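Local coordinates for prolyl-4 hydroxylase (Chlamydomonas reinhardtii, PDB 2V4A), which probably hydroxylates proline residues of algal proteins at the 4-position, as an oxygenase of the 2-oxoglutarate- and Fe(II)-dependent superfamily, at residues A[28-33]-A[191-196]; A[139-144]-A[223-228]. All coordinates share one frame; numbering follows the deposited sequence.

Interaction 1 of 2, residues A[28-33]-A[191-196]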
ATOM      1  N   SER A  28       2.386  10.498 -12.832  1.00 24.81           N
ATOM      2  CA  SER A  28       0.960  10.365 -13.159  1.00 25.17           C
ATOM      3  C   SER A  28       0.529   8.887 -13.009  1.00 24.84           C
ATOM      4  O   SER A  28       0.605   8.124 -13.964  1.00 26.78           O
ATOM      5  CB  SER A  28       0.695  10.907 -14.581  1.00 25.25           C
ATOM      6  OG  SER A  28      -0.690  10.807 -14.923  1.00 25.85           O
ATOM      7  N   PRO A  29       0.165   8.434 -11.778  1.00 24.62           N
ATOM      8  CA  PRO A  29      -0.009   9.198 -10.540  1.00 23.87           C
ATOM      9  C   PRO A  29       1.383   9.438  -9.941  1.00 23.93           C
ATOM     10  O   PRO A  29       2.329   8.671 -10.238  1.00 23.74           O
ATOM     11  CB  PRO A  29      -0.845   8.236  -9.658  1.00 23.01           C
ATOM     12  CG  PRO A  29      -0.388   6.841 -10.087  1.00 25.84           C
ATOM     13  CD  PRO A  29       0.004   6.975 -11.570  1.00 24.50           C
ATOM     14  N   ARG A  30       1.527  10.465  -9.109  1.00 23.82           N
ATOM     15  CA  ARG A  30       2.807  10.655  -8.398  1.00 23.27           C
ATOM     16  C   ARG A  30       3.020   9.454  -7.479  1.00 22.04           C
ATOM     17  O   ARG A  30       2.186   9.205  -6.604  1.00 21.88           O
ATOM     18  CB  ARG A  30       2.793  11.984  -7.646  1.00 24.27           C
ATOM     19  CG  ARG A  30       4.103  12.314  -6.951  1.00 27.06           C
ATOM     20  CD  ARG A  30       3.988  13.568  -6.093  1.00 27.79           C
ATOM     21  NE  ARG A  30       3.631  14.766  -6.876  1.00 26.84           N
ATOM     22  CZ  ARG A  30       4.234  15.954  -6.827  1.00 27.96           C
ATOM     23  NH1 ARG A  30       5.270  16.168  -6.032  1.00 22.70           N
ATOM     24  NH2 ARG A  30       3.798  16.938  -7.594  1.00 23.45           N
ATOM     25  N   ALA A  31       4.071   8.666  -7.725  1.00 22.21           N
ATOM     26  CA  ALA A  31       4.219   7.334  -7.045  1.00 21.97           C
ATOM     27  C   ALA A  31       5.688   6.973  -6.738  1.00 22.14           C
ATOM     28  O   ALA A  31       6.603   7.278  -7.517  1.00 23.90           O
ATOM     29  CB  ALA A  31       3.514   6.181  -7.880  1.00 20.56           C
ATOM     30  N   PHE A  32       5.899   6.331  -5.578  1.00 23.22           N
ATOM     31  CA  PHE A  32       7.208   5.931  -5.098  1.00 23.74           C
ATOM     32  C   PHE A  32       7.104   4.510  -4.566  1.00 24.12           C
ATOM     33  O   PHE A  32       6.106   4.173  -3.936  1.00 24.67           O
ATOM     34  CB  PHE A  32       7.667   6.826  -3.907  1.00 24.81           C
ATOM     35  CG  PHE A  32       7.824   8.260  -4.261  1.00 25.00           C
ATOM     36  CD1 PHE A  32       9.042   8.747  -4.777  1.00 26.52           C
ATOM     37  CD2 PHE A  32       6.739   9.144  -4.129  1.00 27.54           C
ATOM     38  CE1 PHE A  32       9.165  10.099  -5.143  1.00 27.62           C
ATOM     39  CE2 PHE A  32       6.859  10.506  -4.503  1.00 28.90           C
ATOM     40  CZ  PHE A  32       8.055  10.978  -5.019  1.00 27.34           C
ATOM     41  N   LEU A  33       8.139   3.702  -4.815  1.00 23.43           N
ATOM     42  CA  LEU A  33       8.326   2.421  -4.150  1.00 23.89           C
ATOM     43  C   LEU A  33       9.300   2.591  -2.978  1.00 23.48           C
ATOM     44  O   LEU A  33      10.410   3.170  -3.147  1.00 24.07           O
ATOM     45  CB  LEU A  33       8.881   1.403  -5.161  1.00 24.18           C
ATOM     46  CG  LEU A  33       9.098  -0.044  -4.660  1.00 23.28           C
ATOM     47  CD1 LEU A  33       7.772  -0.720  -4.336  1.00 22.93           C
ATOM     48  CD2 LEU A  33       9.872  -0.857  -5.698  1.00 25.75           C
HETATM   49  N   MSE A 191       3.688   3.778  -2.470  1.00 23.53           N
HETATM   50  CA  MSE A 191       3.029   5.004  -2.004  1.00 25.31           C
HETATM   51  C   MSE A 191       2.620   5.847  -3.237  1.00 23.58           C
HETATM   52  O   MSE A 191       3.437   6.086  -4.110  1.00 23.27           O
HETATM   53  CB  MSE A 191       4.059   5.791  -1.156  1.00 25.43           C
HETATM   54  CG  MSE A 191       3.556   7.050  -0.535  1.00 29.15           C
HETATM   55 SE   MSE A 191       5.072   8.053   0.252  1.00 29.98          SE
HETATM   56  CE  MSE A 191       4.114   9.651  -0.064  1.00 27.12           C
ATOM     57  N   PHE A 192       1.379   6.322  -3.270  1.00 23.04           N
ATOM     58  CA  PHE A 192       0.956   7.188  -4.394  1.00 24.89           C
ATOM     59  C   PHE A 192      -0.143   8.170  -3.998  1.00 24.00           C
ATOM     60  O   PHE A 192      -0.864   7.937  -3.024  1.00 25.46           O
ATOM     61  CB  PHE A 192       0.576   6.358  -5.642  1.00 24.30           C
ATOM     62  CG  PHE A 192      -0.578   5.394  -5.442  1.00 25.78           C
ATOM     63  CD1 PHE A 192      -0.335   4.087  -5.063  1.00 27.48           C
ATOM     64  CD2 PHE A 192      -1.916   5.790  -5.705  1.00 26.67           C
ATOM     65  CE1 PHE A 192      -1.414   3.155  -4.885  1.00 28.35           C
ATOM     66  CE2 PHE A 192      -2.987   4.880  -5.559  1.00 27.27           C
ATOM     67  CZ  PHE A 192      -2.733   3.551  -5.147  1.00 23.90           C
ATOM     68  N   TYR A 193      -0.222   9.280  -4.728  1.00 23.81           N
ATOM     69  CA  TYR A 193      -1.165  10.357  -4.444  1.00 24.78           C
ATOM     70  C   TYR A 193      -2.357  10.259  -5.347  1.00 24.74           C
ATOM     71  O   TYR A 193      -2.219  10.049  -6.544  1.00 25.05           O
ATOM     72  CB  TYR A 193      -0.506  11.730  -4.675  1.00 23.91           C
ATOM     73  CG  TYR A 193       0.569  12.042  -3.672  1.00 24.47           C
ATOM     74  CD1 TYR A 193       1.834  11.471  -3.791  1.00 24.28           C
ATOM     75  CD2 TYR A 193       0.323  12.910  -2.608  1.00 22.62           C
ATOM     76  CE1 TYR A 193       2.849  11.760  -2.864  1.00 26.88           C
ATOM     77  CE2 TYR A 193       1.320  13.184  -1.675  1.00 25.72           C
ATOM     78  CZ  TYR A 193       2.580  12.616  -1.821  1.00 25.07           C
ATOM     79  OH  TYR A 193       3.572  12.859  -0.914  1.00 26.20           O
ATOM     80  N   SER A 194      -3.526  10.445  -4.774  1.00 26.10           N
ATOM     81  CA  SER A 194      -4.770  10.315  -5.535  1.00 26.22           C
ATOM     82  C   SER A 194      -5.316  11.702  -5.885  1.00 25.55           C
ATOM     83  O   SER A 194      -6.288  11.805  -6.611  1.00 26.79           O
ATOM     84  CB  SER A 194      -5.798   9.500  -4.764  1.00 26.96           C
ATOM     85  OG  SER A 194      -5.919   9.984  -3.454  1.00 29.50           O
ATOM     86  N   LEU A 195      -4.685  12.757  -5.354  1.00 25.05           N
ATOM     87  CA  LEU A 195      -5.020  14.139  -5.733  1.00 24.92           C
ATOM     88  C   LEU A 195      -3.795  14.834  -6.297  1.00 24.47           C
ATOM     89  O   LEU A 195      -2.676  14.537  -5.889  1.00 25.53           O
ATOM     90  CB  LEU A 195      -5.523  14.959  -4.535  1.00 24.48           C
ATOM     91  CG  LEU A 195      -6.709  14.464  -3.683  1.00 25.38           C
ATOM     92  CD1 LEU A 195      -7.002  15.402  -2.454  1.00 24.49           C
ATOM     93  CD2 LEU A 195      -7.950  14.268  -4.554  1.00 24.78           C
ATOM     94  N   LYS A 196      -4.027  15.777  -7.212  1.00 25.01           N
ATOM     95  CA  LYS A 196      -3.022  16.702  -7.708  1.00 24.39           C
ATOM     96  C   LYS A 196      -2.743  17.705  -6.590  1.00 23.72           C
ATOM     97  O   LYS A 196      -3.505  17.767  -5.624  1.00 22.91           O
ATOM     98  CB  LYS A 196      -3.523  17.428  -8.975  1.00 24.89           C
ATOM     99  CG  LYS A 196      -3.912  16.483 -10.116  1.00 26.70           C
ATOM    100  CD  LYS A 196      -2.663  15.799 -10.688  1.00 33.00           C
ATOM    101  CE  LYS A 196      -2.743  15.646 -12.204  1.00 35.22           C
ATOM    102  NZ  LYS A 196      -1.385  15.455 -12.831  1.00 37.35           N
TER
HETATM  103  O   HOH W   1      -0.924  11.708  -8.424  1.00 16.35           O
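Strands 30-33 and 191-193 run antiparallel, their short axes approaching to 4.7 Å with N-to-C directions 173° apart, side by side in the large antiparallel sheet of the double-stranded beta-helix (jelly-roll) fold common to 2-oxoglutarate oxygenases. F32 and M191 form a hydrogen-bonded pair: F32 N gives to M191 O at 2.9 Å, and M191 N gives to F32 O in return. One residue along, A31 and F192 make a non-hydrogen-bonded pair, and beyond it Y193 N bonds to R30 O at 3.1 Å. That carbonyl also receives a CA-H...O contact from F192 CA.

Side chains fall on both faces. On one, A31 CB meets F192 CB at 3.7 Å; F192 CG sits between the backbone N and the carbonyl carbon (chi1 61°), which turns the ring off segment 28-33 to where it meets H207 edge-to-face. F32 and the selenomethionine M191 lie on the other face, where M191 also packs against V143. R30 keeps its CG anti to the backbone N (chi1 -176°), which carries its aliphatic part across Y193 at a slant, with R30 CD 3.8 Å from Y193 CD1. Beside the last direct bond a water bridges the same pair of residues, accepting from R30 N and donating to Y193 O, each at 2.8 Å.

Interaction 2 of 2, residues A[139-144]-A[223-228]; sequences GQRVVT and WIHVAP
The guanidinium of R141 lies flat on the W223 indole, planes 9° apart, a stacked cation-pi contact with R141 CZ 3.7 Å from the centroid of the five-membered ring. At the indole edge a water accepts from W223 NE1 and also bonds T144 OG1. R141 CG sits over one face of the H225 imidazole, offset toward its rim, in a CH-pi contact, while the edge of that ring meets G139: H225 ND1 donates to G139 O at 2.8 Å, with the oxygen in the ring plane but the donor 49° out of the carbonyl plane. The R141 chain is extended from CG to NE, long enough to pass the histidine and reach the tryptophan. E107 takes R141 NE in a salt bridge and H225 NE2 in a hydrogen bond, fixing both groups from one carboxylate.

The antiparallel strands that carry these groups contain a classic beta bulge. V142 N and V143 N both donate to I224 O, at 2.9 and 3.3 Å, and I224 N returns a bond to V143 O. Just before the start of strand 141-144 and past the end of strand 223-225, V226 N bonds to Q140 O, and V142 CB packs on V226 CG1.

The pair lies inside the large sheet: strand 189-193 flanks 141-148, strand 106-113 flanks 218-225, and I224 packs against V95 and T99 of helix 86-99.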
ATOM      1  N   GLY A 139     -12.136  14.549   5.138  1.00 28.50           N
ATOM      2  CA  GLY A 139     -12.233  15.066   3.768  1.00 25.48           C
ATOM      3  C   GLY A 139     -11.723  14.029   2.761  1.00 24.52           C
ATOM      4  O   GLY A 139     -11.864  12.847   2.976  1.00 22.58           O
ATOM      5  N   GLN A 140     -11.118  14.481   1.672  1.00 23.25           N
ATOM      6  CA  GLN A 140     -10.715  13.588   0.592  1.00 23.36           C
ATOM      7  C   GLN A 140      -9.567  12.706   1.046  1.00 22.23           C
ATOM      8  O   GLN A 140      -8.736  13.161   1.824  1.00 22.11           O
ATOM      9  CB  GLN A 140     -10.217  14.400  -0.615  1.00 23.98           C
ATOM     10  CG  GLN A 140     -11.291  15.159  -1.458  1.00 25.70           C
ATOM     11  CD  GLN A 140     -12.255  14.208  -2.137  1.00 27.97           C
ATOM     12  OE1 GLN A 140     -11.843  13.379  -2.942  1.00 31.52           O
ATOM     13  NE2 GLN A 140     -13.540  14.313  -1.806  1.00 24.61           N
ATOM     14  N   ARG A 141      -9.547  11.446   0.594  1.00 21.99           N
ATOM     15  CA  ARG A 141      -8.296  10.649   0.571  1.00 22.21           C
ATOM     16  C   ARG A 141      -7.253  11.282  -0.370  1.00 22.50           C
ATOM     17  O   ARG A 141      -7.615  11.779  -1.441  1.00 23.70           O
ATOM     18  CB  ARG A 141      -8.573   9.233   0.119  1.00 22.61           C
ATOM     19  CG  ARG A 141      -9.208   8.369   1.182  1.00 26.07           C
ATOM     20  CD  ARG A 141      -9.708   7.080   0.534  1.00 27.81           C
ATOM     21  NE  ARG A 141     -10.064   6.074   1.519  1.00 29.81           N
ATOM     22  CZ  ARG A 141     -10.524   4.862   1.203  1.00 32.69           C
ATOM     23  NH1 ARG A 141     -10.688   4.528  -0.080  1.00 30.39           N
ATOM     24  NH2 ARG A 141     -10.827   3.982   2.166  1.00 29.48           N
ATOM     25  N   VAL A 142      -5.984  11.310   0.059  1.00 21.90           N
ATOM     26  CA  VAL A 142      -4.925  12.002  -0.666  1.00 20.47           C
ATOM     27  C   VAL A 142      -3.767  11.044  -0.952  1.00 19.32           C
ATOM     28  O   VAL A 142      -3.125  11.152  -1.998  1.00 18.71           O
ATOM     29  CB  VAL A 142      -4.438  13.288   0.049  1.00 20.51           C
ATOM     30  CG1 VAL A 142      -3.894  13.005   1.418  1.00 22.95           C
ATOM     31  CG2 VAL A 142      -3.397  14.058  -0.781  1.00 23.78           C
ATOM     32  N   VAL A 143      -3.507  10.104  -0.052  1.00 19.26           N
ATOM     33  CA  VAL A 143      -2.374   9.189  -0.287  1.00 20.72           C
ATOM     34  C   VAL A 143      -2.797   7.790   0.087  1.00 20.20           C
ATOM     35  O   VAL A 143      -3.426   7.584   1.133  1.00 21.55           O
ATOM     36  CB  VAL A 143      -1.149   9.540   0.616  1.00 20.91           C
ATOM     37  CG1 VAL A 143      -0.042   8.461   0.502  1.00 19.82           C
ATOM     38  CG2 VAL A 143      -0.582  10.917   0.241  1.00 22.42           C
ATOM     39  N   THR A 144      -2.397   6.846  -0.749  1.00 21.40           N
ATOM     40  CA  THR A 144      -2.506   5.443  -0.499  1.00 22.49           C
ATOM     41  C   THR A 144      -1.136   4.844  -0.284  1.00 22.54           C
ATOM     42  O   THR A 144      -0.205   5.112  -1.040  1.00 20.61           O
ATOM     43  CB  THR A 144      -3.156   4.713  -1.699  1.00 23.16           C
ATOM     44  OG1 THR A 144      -4.371   5.370  -2.056  1.00 25.30           O
ATOM     45  CG2 THR A 144      -3.469   3.230  -1.348  1.00 24.37           C
ATOM     46  N   TRP A 223      -4.959   4.181   3.954  1.00 24.55           N
ATOM     47  CA  TRP A 223      -5.389   5.418   3.296  1.00 24.08           C
ATOM     48  C   TRP A 223      -5.296   6.583   4.283  1.00 24.04           C
ATOM     49  O   TRP A 223      -5.567   6.422   5.493  1.00 22.38           O
ATOM     50  CB  TRP A 223      -6.828   5.303   2.825  1.00 25.90           C
ATOM     51  CG  TRP A 223      -6.955   4.488   1.603  1.00 27.01           C
ATOM     52  CD1 TRP A 223      -6.618   4.854   0.349  1.00 27.84           C
ATOM     53  CD2 TRP A 223      -7.434   3.159   1.526  1.00 28.90           C
ATOM     54  NE1 TRP A 223      -6.891   3.847  -0.533  1.00 26.40           N
ATOM     55  CE2 TRP A 223      -7.391   2.784   0.166  1.00 27.46           C
ATOM     56  CE3 TRP A 223      -7.942   2.244   2.477  1.00 28.27           C
ATOM     57  CZ2 TRP A 223      -7.815   1.533  -0.281  1.00 29.30           C
ATOM     58  CZ3 TRP A 223      -8.349   0.987   2.033  1.00 29.98           C
ATOM     59  CH2 TRP A 223      -8.287   0.648   0.665  1.00 29.57           C
ATOM     60  N   ILE A 224      -4.913   7.734   3.745  1.00 22.74           N
ATOM     61  CA  ILE A 224      -4.643   8.925   4.531  1.00 22.73           C
ATOM     62  C   ILE A 224      -5.369  10.093   3.883  1.00 23.28           C
ATOM     63  O   ILE A 224      -5.366  10.208   2.643  1.00 22.64           O
ATOM     64  CB  ILE A 224      -3.124   9.218   4.502  1.00 23.94           C
ATOM     65  CG1 ILE A 224      -2.347   8.025   5.073  1.00 22.97           C
ATOM     66  CG2 ILE A 224      -2.795  10.574   5.239  1.00 20.97           C
ATOM     67  CD1 ILE A 224      -0.871   8.147   4.740  1.00 24.56           C
ATOM     68  N   HIS A 225      -5.971  10.970   4.704  1.00 23.81           N
ATOM     69  CA  HIS A 225      -6.801  12.047   4.220  1.00 24.38           C
ATOM     70  C   HIS A 225      -6.119  13.407   4.267  1.00 25.19           C
ATOM     71  O   HIS A 225      -5.118  13.563   4.944  1.00 24.84           O
ATOM     72  CB  HIS A 225      -8.103  12.126   5.060  1.00 24.60           C
ATOM     73  CG  HIS A 225      -8.997  10.938   4.875  1.00 24.94           C
ATOM     74  ND1 HIS A 225     -10.219  11.003   4.238  1.00 27.06           N
ATOM     75  CD2 HIS A 225      -8.824   9.642   5.221  1.00 25.12           C
ATOM     76  CE1 HIS A 225     -10.770   9.800   4.213  1.00 26.24           C
ATOM     77  NE2 HIS A 225      -9.950   8.958   4.817  1.00 25.31           N
ATOM     78  N   VAL A 226      -6.725  14.394   3.608  1.00 27.07           N
ATOM     79  CA  VAL A 226      -6.175  15.775   3.577  1.00 27.86           C
ATOM     80  C   VAL A 226      -6.313  16.490   4.934  1.00 28.68           C
ATOM     81  O   VAL A 226      -5.569  17.426   5.227  1.00 27.96           O
ATOM     82  CB  VAL A 226      -6.844  16.641   2.474  1.00 28.62           C
ATOM     83  CG1 VAL A 226      -6.624  16.039   1.106  1.00 27.58           C
ATOM     84  CG2 VAL A 226      -8.372  16.814   2.755  1.00 28.31           C
ATOM     85  N   ALA A 227      -7.271  16.039   5.753  1.00 28.99           N
ATOM     86  CA  ALA A 227      -7.549  16.652   7.050  1.00 29.48           C
ATOM     87  C   ALA A 227      -7.767  15.610   8.152  1.00 29.71           C
ATOM     88  O   ALA A 227      -7.989  14.441   7.859  1.00 28.72           O
ATOM     89  CB  ALA A 227      -8.766  17.607   6.957  1.00 29.75           C
ATOM     90  N   PRO A 228      -7.721  16.047   9.429  1.00 30.89           N
ATOM     91  CA  PRO A 228      -7.949  15.169  10.587  1.00 30.88           C
ATOM     92  C   PRO A 228      -9.308  14.466  10.541  1.00 31.77           C
ATOM     93  O   PRO A 228     -10.303  15.058  10.139  1.00 32.27           O
ATOM     94  CB  PRO A 228      -7.904  16.142  11.773  1.00 31.18           C
ATOM     95  CG  PRO A 228      -7.044  17.284  11.282  1.00 30.94           C
ATOM     96  CD  PRO A 228      -7.407  17.435   9.843  1.00 30.15           C
TER
HETATM   97  O   HOH W   2      -6.556   3.877  -3.285  1.00 37.96           O

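Overall arrangement
Both contacts belong to one antiparallel sheet and meet in its middle, since strands 189-193 and 141-148 are neighbours: S194 N lies 2.9 Å from V142 O and F192 O 3.0 Å from T144 N, both probable hydrogen bonds. Their centres are about 13 Å apart. Each mixes buried and more accessible residues, but interaction 2 reaches further to the surface, with G139, Q140, R141 and V226 exposed, whereas none of the touching residues of interaction 1 is. Interaction 1 is regular pairing, ended by a water, with mainly carbon-to-carbon side-chain contacts. Interaction 2 is interrupted by a bulge and adds stacked, charged and imidazole groups tied to E107.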